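Local coordinates for beta-ketoacyl-[acyl-carrier-protein] synthase III (Pseudomonas aeruginosa, PDB 2X3E), which probably catalyses the first condensation of fatty acid synthesis, joining acetyl-CoA and malonyl-ACP into 3-oxobutanoyl-ACP with release of carbon dioxide, at residues Cys9-Glu17 with Gly158-Leu166; Arg39-Ile47 with Ser273-Thr281. The protein carries 1 engineered substitution. One frame throughout, in Å; residues are numbered along the deposited sequence.

Contact 1 of 2, residues Cys9-Glu17 with Gly158-Leu166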
loop_
_atom_site.group_PDB
_atom_site.type_symbol
_atom_site.label_atom_id
_atom_site.label_comp_id
_atom_site.label_asym_id
_atom_site.label_seq_id
_atom_site.Cartn_x
_atom_site.Cartn_y
_atom_site.Cartn_z
ATOM N N CYS A 9 -17.451 4.902 12.103
ATOM C CA CYS A 9 -18.138 4.583 13.359
ATOM C C CYS A 9 -17.225 4.518 14.590
ATOM O O CYS A 9 -17.695 4.209 15.674
ATOM C CB CYS A 9 -18.935 3.279 13.212
ATOM S SG CYS A 9 -17.969 1.812 12.822
ATOM N N GLY A 10 -15.944 4.857 14.433
ATOM C CA GLY A 10 -14.996 4.836 15.549
ATOM C C GLY A 10 -13.756 5.653 15.250
ATOM O O GLY A 10 -13.338 5.753 14.097
ATOM N N LEU A 11 -13.184 6.255 16.294
ATOM C CA LEU A 11 -11.969 7.063 16.173
ATOM C C LEU A 11 -11.083 6.803 17.379
ATOM O O LEU A 11 -11.566 6.706 18.505
ATOM C CB LEU A 11 -12.316 8.556 16.090
ATOM C CG LEU A 11 -11.161 9.560 15.981
ATOM C CD1 LEU A 11 -10.492 9.486 14.627
ATOM C CD2 LEU A 11 -11.657 10.974 16.251
ATOM N N GLY A 12 -9.785 6.685 17.133
ATOM C CA GLY A 12 -8.799 6.568 18.200
ATOM C C GLY A 12 -7.468 7.106 17.729
ATOM O O GLY A 12 -7.260 7.317 16.535
ATOM N N SER A 13 -6.571 7.355 18.668
ATOM C CA SER A 13 -5.258 7.892 18.330
ATOM C C SER A 13 -4.252 7.587 19.417
ATOM O O SER A 13 -4.622 7.221 20.539
ATOM C CB SER A 13 -5.342 9.401 18.112
ATOM O OG SER A 13 -5.587 10.085 19.330
ATOM N N TYR A 14 -2.977 7.750 19.074
ATOM C CA TYR A 14 -1.898 7.626 20.036
ATOM C C TYR A 14 -0.718 8.503 19.622
ATOM O O TYR A 14 -0.301 8.498 18.461
ATOM C CB TYR A 14 -1.455 6.166 20.174
ATOM C CG TYR A 14 -0.347 5.984 21.188
ATOM C CD1 TYR A 14 -0.619 6.029 22.549
ATOM C CD2 TYR A 14 0.976 5.790 20.785
ATOM C CE1 TYR A 14 0.391 5.883 23.491
ATOM C CE2 TYR A 14 1.999 5.634 21.723
ATOM C CZ TYR A 14 1.695 5.682 23.072
ATOM O OH TYR A 14 2.684 5.530 24.016
ATOM N N LEU A 15 -0.208 9.265 20.583
ATOM C CA LEU A 15 0.990 10.070 20.407
ATOM C C LEU A 15 2.068 9.526 21.339
ATOM O O LEU A 15 1.783 9.227 22.503
ATOM C CB LEU A 15 0.702 11.530 20.762
ATOM C CG LEU A 15 -0.280 12.286 19.869
ATOM C CD1 LEU A 15 -0.779 13.534 20.577
ATOM C CD2 LEU A 15 0.352 12.635 18.527
ATOM N N PRO A 16 3.310 9.391 20.837
ATOM C CA PRO A 16 4.373 8.960 21.735
ATOM C C PRO A 16 4.588 9.969 22.859
ATOM O O PRO A 16 4.290 11.155 22.703
ATOM C CB PRO A 16 5.611 8.861 20.828
ATOM C CG PRO A 16 5.254 9.512 19.550
ATOM C CD PRO A 16 3.776 9.592 19.452
ATOM N N GLU A 17 5.092 9.481 23.984
ATOM C CA GLU A 17 5.206 10.274 25.197
ATOM C C GLU A 17 6.216 11.415 25.055
ATOM O O GLU A 17 5.938 12.549 25.458
ATOM C CB GLU A 17 5.605 9.368 26.358
ATOM C CG GLU A 17 5.356 9.964 27.721
ATOM C CD GLU A 17 5.579 8.957 28.827
ATOM O OE1 GLU A 17 6.731 8.824 29.286
ATOM O OE2 GLU A 17 4.599 8.300 29.238
ATOM N N GLY A 158 6.532 15.673 13.215
ATOM C CA GLY A 158 6.353 14.877 14.430
ATOM C C GLY A 158 5.820 13.503 14.087
ATOM O O GLY A 158 5.556 13.209 12.916
ATOM N N ASP A 159 5.650 12.673 15.114
ATOM C CA ASP A 159 5.228 11.281 14.967
ATOM C C ASP A 159 3.864 11.049 15.606
ATOM O O ASP A 159 3.456 11.767 16.522
ATOM C CB ASP A 159 6.236 10.344 15.647
ATOM C CG ASP A 159 7.643 10.481 15.096
ATOM O OD1 ASP A 159 7.805 10.933 13.942
ATOM O OD2 ASP A 159 8.596 10.114 15.820
ATOM N N GLY A 160 3.170 10.016 15.148
ATOM C CA GLY A 160 1.881 9.672 15.728
ATOM C C GLY A 160 1.076 8.728 14.878
ATOM O O GLY A 160 1.486 8.364 13.769
ATOM N N ALA A 161 -0.076 8.335 15.418
ATOM C CA ALA A 161 -1.013 7.456 14.739
ATOM C C ALA A 161 -2.440 7.888 15.053
ATOM O O ALA A 161 -2.752 8.242 16.191
ATOM C CB ALA A 161 -0.792 6.005 15.166
ATOM N N GLY A 162 -3.289 7.860 14.029
ATOM C CA GLY A 162 -4.721 8.051 14.187
ATOM C C GLY A 162 -5.464 6.986 13.408
ATOM O O GLY A 162 -5.063 6.622 12.299
ATOM N N ALA A 163 -6.556 6.488 13.982
ATOM C CA ALA A 163 -7.284 5.374 13.393
ATOM C C ALA A 163 -8.786 5.609 13.400
ATOM O O ALA A 163 -9.329 6.243 14.318
ATOM C CB ALA A 163 -6.960 4.099 14.141
ATOM N N VAL A 164 -9.439 5.105 12.358
ATOM C CA VAL A 164 -10.887 5.059 12.290
ATOM C C VAL A 164 -11.356 3.637 12.014
ATOM O O VAL A 164 -10.638 2.834 11.403
ATOM C CB VAL A 164 -11.461 6.001 11.195
ATOM C CG1 VAL A 164 -11.246 7.443 11.567
ATOM C CG2 VAL A 164 -10.852 5.693 9.820
ATOM N N VAL A 165 -12.561 3.339 12.494
ATOM C CA VAL A 165 -13.277 2.115 12.155
ATOM C C VAL A 165 -14.355 2.483 11.136
ATOM O O VAL A 165 -15.079 3.471 11.322
ATOM C CB VAL A 165 -13.937 1.480 13.393
ATOM C CG1 VAL A 165 -14.835 0.299 12.999
ATOM C CG2 VAL A 165 -12.870 1.043 14.402
ATOM N N LEU A 166 -14.423 1.707 10.055
ATOM C CA LEU A 166 -15.465 1.838 9.041
ATOM C C LEU A 166 -16.321 0.580 9.057
ATOM O O LEU A 166 -15.812 -0.516 9.294
ATOM C CB LEU A 166 -14.857 2.001 7.649
ATOM C CG LEU A 166 -13.995 3.228 7.375
ATOM C CD1 LEU A 166 -13.222 3.044 6.075
ATOM C CD2 LEU A 166 -14.850 4.482 7.314
#

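Contact 2 of 2, residues Arg39-Ile47 with Ser273-Thr281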
loop_
_atom_site.group_PDB
_atom_site.type_symbol
_atom_site.label_atom_id
_atom_site.label_comp_id
_atom_site.label_asym_id
_atom_site.label_seq_id
_atom_site.Cartn_x
_atom_site.Cartn_y
_atom_site.Cartn_z
ATOM N N ARG A 39 8.679 30.156 11.217
ATOM C CA ARG A 39 8.639 29.376 9.988
ATOM C C ARG A 39 7.487 28.378 9.965
ATOM O O ARG A 39 6.796 28.260 8.950
ATOM C CB ARG A 39 9.971 28.645 9.776
ATOM C CG ARG A 39 10.048 27.803 8.498
ATOM C CD ARG A 39 10.094 28.659 7.233
ATOM N NE ARG A 39 9.663 27.904 6.055
ATOM C CZ ARG A 39 8.396 27.735 5.670
ATOM N NH1 ARG A 39 7.392 28.271 6.359
ATOM N NH2 ARG A 39 8.129 27.021 4.578
ATOM N N THR A 40 7.279 27.667 11.074
ATOM C CA THR A 40 6.328 26.552 11.102
ATOM C C THR A 40 5.086 26.757 11.973
ATOM O O THR A 40 4.063 26.104 11.744
ATOM C CB THR A 40 7.004 25.256 11.580
ATOM O OG1 THR A 40 7.434 25.412 12.939
ATOM C CG2 THR A 40 8.199 24.919 10.696
ATOM N N GLY A 41 5.183 27.626 12.979
ATOM C CA GLY A 41 4.135 27.764 13.995
ATOM C C GLY A 41 4.026 26.561 14.927
ATOM O O GLY A 41 3.236 26.573 15.874
ATOM N N VAL A 42 4.824 25.526 14.668
ATOM C CA VAL A 42 4.833 24.326 15.489
ATOM C C VAL A 42 5.630 24.609 16.760
ATOM O O VAL A 42 6.777 25.050 16.691
ATOM C CB VAL A 42 5.481 23.144 14.742
ATOM C CG1 VAL A 42 5.581 21.924 15.649
ATOM C CG2 VAL A 42 4.692 22.819 13.485
ATOM N N ARG A 43 5.010 24.360 17.911
ATOM C CA ARG A 43 5.658 24.583 19.201
ATOM C C ARG A 43 6.133 23.285 19.851
ATOM O O ARG A 43 7.082 23.296 20.629
ATOM C CB ARG A 43 4.732 25.357 20.139
ATOM C CG ARG A 43 4.373 26.744 19.603
ATOM C CD ARG A 43 4.309 27.809 20.698
ATOM N NE ARG A 43 4.178 29.152 20.133
ATOM C CZ ARG A 43 4.206 30.288 20.833
ATOM N NH1 ARG A 43 4.361 30.276 22.156
ATOM N NH2 ARG A 43 4.076 31.455 20.204
ATOM N N GLN A 44 5.480 22.166 19.545
ATOM C CA GLN A 44 6.007 20.875 19.969
ATOM C C GLN A 44 5.663 19.737 19.021
ATOM O O GLN A 44 4.740 19.826 18.203
ATOM C CB GLN A 44 5.590 20.540 21.410
ATOM C CG GLN A 44 4.101 20.582 21.699
ATOM C CD GLN A 44 3.722 19.803 22.960
ATOM O OE1 GLN A 44 4.265 20.038 24.043
ATOM N NE2 GLN A 44 2.781 18.878 22.820
ATOM N N ARG A 45 6.436 18.666 19.136
ATOM C CA ARG A 45 6.244 17.493 18.312
ATOM C C ARG A 45 6.612 16.244 19.117
ATOM O O ARG A 45 7.562 16.257 19.910
ATOM C CB ARG A 45 6.991 17.608 16.963
ATOM C CG ARG A 45 8.515 17.847 16.967
ATOM C CD ARG A 45 8.986 19.166 17.581
ATOM N NE ARG A 45 8.901 20.360 16.738
ATOM C CZ ARG A 45 9.128 21.597 17.179
ATOM N NH1 ARG A 45 9.034 22.631 16.356
ATOM N NH2 ARG A 45 9.449 21.822 18.452
ATOM N N HIS A 46 5.809 15.197 18.953
ATOM C CA HIS A 46 5.991 13.962 19.701
ATOM C C HIS A 46 6.953 13.054 18.942
ATOM O O HIS A 46 6.887 12.955 17.709
ATOM C CB HIS A 46 4.644 13.282 19.953
ATOM C CG HIS A 46 3.756 14.055 20.881
ATOM N ND1 HIS A 46 3.550 13.685 22.192
ATOM C CD2 HIS A 46 3.033 15.185 20.691
ATOM C CE1 HIS A 46 2.740 14.555 22.771
ATOM N NE2 HIS A 46 2.414 15.476 21.883
ATOM N N ILE A 47 7.854 12.413 19.686
ATOM C CA ILE A 47 8.981 11.687 19.103
ATOM C C ILE A 47 8.908 10.212 19.503
ATOM O O ILE A 47 8.930 9.878 20.688
ATOM C CB ILE A 47 10.331 12.313 19.552
ATOM C CG1 ILE A 47 10.410 13.792 19.138
ATOM C CG2 ILE A 47 11.511 11.550 18.971
ATOM C CD1 ILE A 47 10.399 14.025 17.630
ATOM N N SER A 273 -7.414 22.179 13.426
ATOM C CA SER A 273 -5.953 22.210 13.454
ATOM C C SER A 273 -5.358 22.017 14.850
ATOM O O SER A 273 -5.754 22.690 15.806
ATOM C CB SER A 273 -5.454 23.534 12.882
ATOM O OG SER A 273 -4.041 23.630 12.986
ATOM N N ASN A 274 -4.398 21.099 14.944
ATOM C CA ASN A 274 -3.586 20.923 16.147
ATOM C C ASN A 274 -2.090 20.900 15.834
ATOM O O ASN A 274 -1.293 20.404 16.628
ATOM C CB ASN A 274 -3.990 19.638 16.882
ATOM C CG ASN A 274 -3.759 18.385 16.053
ATOM O OD1 ASN A 274 -3.730 18.433 14.827
ATOM N ND2 ASN A 274 -3.603 17.254 16.727
ATOM N N ILE A 275 -1.705 21.468 14.693
ATOM C CA ILE A 275 -0.310 21.417 14.238
ATOM C C ILE A 275 0.664 22.059 15.236
ATOM O O ILE A 275 1.828 21.671 15.313
ATOM C CB ILE A 275 -0.153 22.049 12.825
ATOM C CG1 ILE A 275 1.173 21.614 12.190
ATOM C CG2 ILE A 275 -0.294 23.575 12.878
ATOM C CD1 ILE A 275 1.307 22.025 10.756
ATOM N N ALA A 276 0.184 23.027 16.011
ATOM C CA ALA A 276 1.008 23.643 17.056
ATOM C C ALA A 276 1.445 22.657 18.147
ATOM O O ALA A 276 2.544 22.789 18.693
ATOM C CB ALA A 276 0.268 24.826 17.682
ATOM N N GLU A 277 0.592 21.668 18.443
ATOM C CA GLU A 277 0.831 20.736 19.551
ATOM C C GLU A 277 1.485 19.427 19.117
ATOM O O GLU A 277 2.151 18.780 19.917
ATOM C CB GLU A 277 -0.476 20.419 20.286
ATOM C CG GLU A 277 -1.134 21.623 20.940
ATOM C CD GLU A 277 -2.095 22.329 20.008
ATOM O OE1 GLU A 277 -2.118 21.978 18.813
ATOM O OE2 GLU A 277 -2.824 23.236 20.462
ATOM N N VAL A 278 1.286 19.033 17.862
ATOM C CA VAL A 278 1.792 17.743 17.381
ATOM C C VAL A 278 2.703 17.828 16.159
ATOM O O VAL A 278 3.323 16.837 15.794
ATOM C CB VAL A 278 0.626 16.756 17.079
ATOM C CG1 VAL A 278 -0.246 16.575 18.313
ATOM C CG2 VAL A 278 -0.219 17.221 15.891
ATOM N N GLY A 279 2.795 18.998 15.535
ATOM C CA GLY A 279 3.562 19.144 14.305
ATOM C C GLY A 279 2.909 18.426 13.137
ATOM O O GLY A 279 1.723 18.097 13.181
ATOM N N ASN A 280 3.699 18.197 12.094
ATOM C CA ASN A 280 3.251 17.547 10.869
ATOM C C ASN A 280 3.549 16.061 10.994
ATOM O O ASN A 280 4.711 15.662 10.988
ATOM C CB ASN A 280 3.988 18.162 9.670
ATOM C CG ASN A 280 3.627 17.513 8.341
ATOM O OD1 ASN A 280 3.192 16.369 8.290
ATOM N ND2 ASN A 280 3.842 18.247 7.252
ATOM N N THR A 281 2.499 15.255 11.133
ATOM C CA THR A 281 2.634 13.814 11.350
ATOM C C THR A 281 2.287 12.989 10.099
ATOM O O THR A 281 2.044 11.779 10.195
ATOM C CB THR A 281 1.759 13.362 12.536
ATOM O OG1 THR A 281 0.386 13.672 12.272
ATOM C CG2 THR A 281 2.191 14.055 13.826
HETATM O O HOH W 1 3.671 14.678 17.187
HETATM O O HOH W 2 0.460 17.281 22.140
#

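Contact 1 of 2, residues Cys9-Glu17 with Gly158-Leu166
Gly12 O accepts a hydrogen bond from Ala163 N at 2.8 Å, and Gly162 CA makes a CA-H...O contact with the same oxygen at 3.5 Å. This pair lies midway along two antiparallel strands of the five-stranded sheet in the N-terminal half of the thiolase fold, where 5-14 is an outermost strand and 160-169 its inner neighbour. In return Gly12 N reaches Ala163 O, and Tyr14 and Ala161 form the next reciprocal pair. At the other end Cys9 and Gly10 both face Val165, a classic beta bulge: Cys9 N bonds to Val165 O at 2.9 Å, whereas Val165 N bonds to Gly10 O from 47° out of that carbonyl's plane. Cys9 SG lies against Val165 CG1 at 3.5 Å. Leu11 and Val164 share the face turned to helices 285-295 and 114-127. With Leu11 CG anti to its own N (chi1 179°), CD1 is laid over Val164 CG1 at 3.8 Å, the two side chains running at a slant. On the face of Tyr14 and Ala161, helix 53-68 packs against both. Next to Gly160, Asp159 OD2 is held by Ser143 OG and Ala48 N, while the Pro16 ring crosses the Asp159 side chain at about a right angle, Pro16 CG 4.1 Å from Asp159 CB.

Contact 2 of 2, residues Arg39-Ile47 with Ser273-Thr281
Two successive amides, Arg43 N and Gln44 N, converge on Ala276 O at 3.0 Å and 3.1 Å, so a carbonyl of the short helix 275-278 is gripped twice by the chain leading into strand 44-46. The Arg43 N-H points at a lone pair of Ala276 O, in the carbonyl plane; Gln44 N comes in tilted 19° from it. The next carbonyl, Glu277 O, takes the side-chain amide of Gln44, with NE2 at 3.0 Å, on an in-plane lone pair and almost in the amide's own plane. Gln44 CG, set between its backbone N and carbonyl carbon (chi1 55°), folds back to 3.2 Å from Glu277 O, and the chain runs on extended to bring NE2 to the same oxygen. A water bonded to His46 NE2 at the ring edge also donates to Glu277 O. A second water accepts from His46 N and donates to Val278 O at 2.6 Å, and thus the last carbonyls of the helix are met by donors one after another. Beside them, Val42 presses CG2 to 3.6 Å from Ile275 O and CG1 to 3.7 Å from Gly279 CA. Farther out, Thr40 OG1 accepts from Val42 N, an ST turn at the end of helix 33-40. Arg45 bends away to Ala155 O, Leu20 O and Asn22, and His46 ND1 is held by Pro16 O. Beyond Gly279, which leaves the helix with positive phi, Asn280 is fastened by Ala252 O and Val282 N and touches His250. Asn280 and His250 are predicted active-site residues; with a cysteine at the position of the engineered Ala112 they would complete the Cys-His-Asn triad of FabH enzymes.

Overall arrangement
Contact 1 is buried core: regular backbone bonding between two strands of one sheet, with glycines and mostly small or aliphatic side chains between flanking helices. Contact 2 is only partly buried and less regular, relying on the end of a short helix, a glutamine amide and two waters to join strand 44-46 to the C-terminal half. The centres of contact 1 and contact 2 lie about 16 Å apart, and their segments alternate along the chain. They meet directly near Pro16 and Gly158: Gly158 N probably bonds to Asn280 O, and Pro16 CB packs on Ile47 O. Residues 158-166 thereby border the loop carrying the predicted active-site asparagine.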